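Local coordinates for AT-less polyketide synthase (Streptomyces platensis subsp. rosaceus, PDB 4TKT), which probably catalyses decarboxylative condensation of a growing acyl chain with a malonyl extender unit, as a ketosynthase domain of the isomigrastatin polyketide assembly line, at residues A509-V513 against W579-L583. Numbering follows the deposited sequence.
Sequences ARFAV and WTSGL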
loop_
_atom_site.group_PDB
_atom_site.type_symbol
_atom_site.label_atom_id
_atom_site.label_comp_id
_atom_site.label_asym_id
_atom_site.label_seq_id
_atom_site.Cartn_x
_atom_site.Cartn_y
_atom_site.Cartn_z
ATOM N N ALA A 509 -12.306 19.844 14.594
ATOM C CA ALA A 509 -11.291 20.403 15.481
ATOM C C ALA A 509 -10.099 20.881 14.668
ATOM O O ALA A 509 -9.510 20.108 13.913
ATOM C CB ALA A 509 -10.860 19.376 16.515
ATOM N N ARG A 510 -9.740 22.152 14.826
ATOM C CA ARG A 510 -8.735 22.761 13.963
ATOM C C ARG A 510 -7.581 23.410 14.721
ATOM O O ARG A 510 -7.716 23.812 15.876
ATOM C CB ARG A 510 -9.397 23.795 13.053
ATOM C CG ARG A 510 -10.491 23.212 12.179
ATOM C CD ARG A 510 -11.062 24.233 11.214
ATOM N NE ARG A 510 -12.008 23.609 10.294
ATOM C CZ ARG A 510 -12.600 24.236 9.285
ATOM N NH1 ARG A 510 -12.348 25.517 9.059
ATOM N NH2 ARG A 510 -13.443 23.581 8.501
ATOM N N PHE A 511 -6.441 23.507 14.045
ATOM C CA PHE A 511 -5.250 24.129 14.605
ATOM C C PHE A 511 -4.451 24.819 13.506
ATOM O O PHE A 511 -4.140 24.214 12.481
ATOM C CB PHE A 511 -4.383 23.090 15.319
ATOM C CG PHE A 511 -3.089 23.640 15.846
ATOM C CD1 PHE A 511 -3.061 24.378 17.019
ATOM C CD2 PHE A 511 -1.900 23.417 15.172
ATOM C CE1 PHE A 511 -1.872 24.885 17.509
ATOM C CE2 PHE A 511 -0.705 23.924 15.656
ATOM C CZ PHE A 511 -0.692 24.658 16.827
ATOM N N ALA A 512 -4.128 26.089 13.719
ATOM C CA ALA A 512 -3.342 26.843 12.751
ATOM C C ALA A 512 -2.264 27.660 13.449
ATOM O O ALA A 512 -2.496 28.222 14.518
ATOM C CB ALA A 512 -4.241 27.745 11.925
ATOM N N VAL A 513 -1.084 27.720 12.844
ATOM C CA VAL A 513 0.019 28.481 13.415
ATOM C C VAL A 513 0.900 29.091 12.326
ATOM O O VAL A 513 1.267 28.423 11.357
ATOM C CB VAL A 513 0.881 27.603 14.354
ATOM C CG1 VAL A 513 1.334 26.333 13.648
ATOM C CG2 VAL A 513 2.070 28.386 14.888
ATOM N N TRP A 579 -10.112 30.713 9.897
ATOM C CA TRP A 579 -10.196 29.330 9.452
ATOM C C TRP A 579 -10.362 28.389 10.641
ATOM O O TRP A 579 -11.196 27.488 10.619
ATOM C CB TRP A 579 -8.956 28.946 8.643
ATOM C CG TRP A 579 -8.950 27.507 8.229
ATOM C CD1 TRP A 579 -9.499 26.976 7.096
ATOM C CD2 TRP A 579 -8.374 26.411 8.948
ATOM N NE1 TRP A 579 -9.298 25.617 7.067
ATOM C CE2 TRP A 579 -8.611 25.244 8.192
ATOM C CE3 TRP A 579 -7.681 26.301 10.158
ATOM C CZ2 TRP A 579 -8.179 23.987 8.605
ATOM C CZ3 TRP A 579 -7.253 25.051 10.567
ATOM C CH2 TRP A 579 -7.504 23.911 9.793
ATOM N N THR A 580 -9.563 28.615 11.678
ATOM C CA THR A 580 -9.636 27.825 12.899
ATOM C C THR A 580 -11.031 27.909 13.516
ATOM O O THR A 580 -11.521 26.945 14.102
ATOM C CB THR A 580 -8.585 28.292 13.921
ATOM O OG1 THR A 580 -7.286 28.234 13.320
ATOM C CG2 THR A 580 -8.601 27.414 15.161
ATOM N N SER A 581 -11.671 29.062 13.359
ATOM C CA SER A 581 -13.012 29.273 13.891
ATOM C C SER A 581 -14.074 28.543 13.079
ATOM O O SER A 581 -15.230 28.464 13.494
ATOM C CB SER A 581 -13.336 30.764 13.944
ATOM O OG SER A 581 -12.457 31.434 14.829
ATOM N N GLY A 582 -13.686 28.020 11.920
ATOM C CA GLY A 582 -14.590 27.209 11.122
ATOM C C GLY A 582 -14.822 27.701 9.705
ATOM O O GLY A 582 -15.496 27.036 8.918
ATOM N N LEU A 583 -14.267 28.863 9.377
ATOM C CA LEU A 583 -14.431 29.439 8.047
ATOM C C LEU A 583 -13.799 28.556 6.978
ATOM O O LEU A 583 -12.641 28.157 7.095
ATOM C CB LEU A 583 -13.822 30.841 7.988
ATOM C CG LEU A 583 -13.824 31.529 6.619
ATOM C CD1 LEU A 583 -15.244 31.858 6.180
ATOM C CD2 LEU A 583 -12.955 32.781 6.633
#
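Arg510 lays its long side chain across one face of the Trp579 indole. Its CD sits almost directly above the six-membered ring, 3.7 Å from the centroid in a CH-pi contact, and its CZ lies 4.4 Å from the centroid of the five-membered ring as a cation-pi partner, the guanidinium and indole planes 24° apart. Arginine suits this place because its methylenes cover the hydrocarbon part of the ring while its flat cation still reaches the end of the helix. There NH1 donates to Trp579 O (2.8 Å, N-H...O 152°), which lies near the guanidinium plane, and more weakly to Leu583 O; a hydrogen bond from NE to Met507 O further restrains the group's rotation. Trp579 O is gripped from opposite faces of its carbonyl plane, for Gly582 N also donates to it within the Schellman motif at the C-terminal end of helix 573-580. Gly582 has positive phi, where a side chain would jam against the preceding carbonyl oxygen, and its CA lies over one face of the guanidinium. Small Ala512 makes van der Waals contacts through CB, 4.1 Å from Trp579 CE3 and 3.4 Å from Thr580 OG1; its methyl suits a place beside a hydroxyl already bonded to Ala576 O. A chi1 of 177° turns the Trp579 ring toward strand 509-515; Trp587 meets it edge-to-face. An alanine at Trp579 would keep the carbonyl acceptor but would probably open a gap beside Ala512 and deprive the Arg510 cation of its aromatic surface. The carbonyls of Trp579 and, beyond the turn, Leu583, with the negative end of the helix dipole, are likely to favour this buried cation against the linker domain's middle strand.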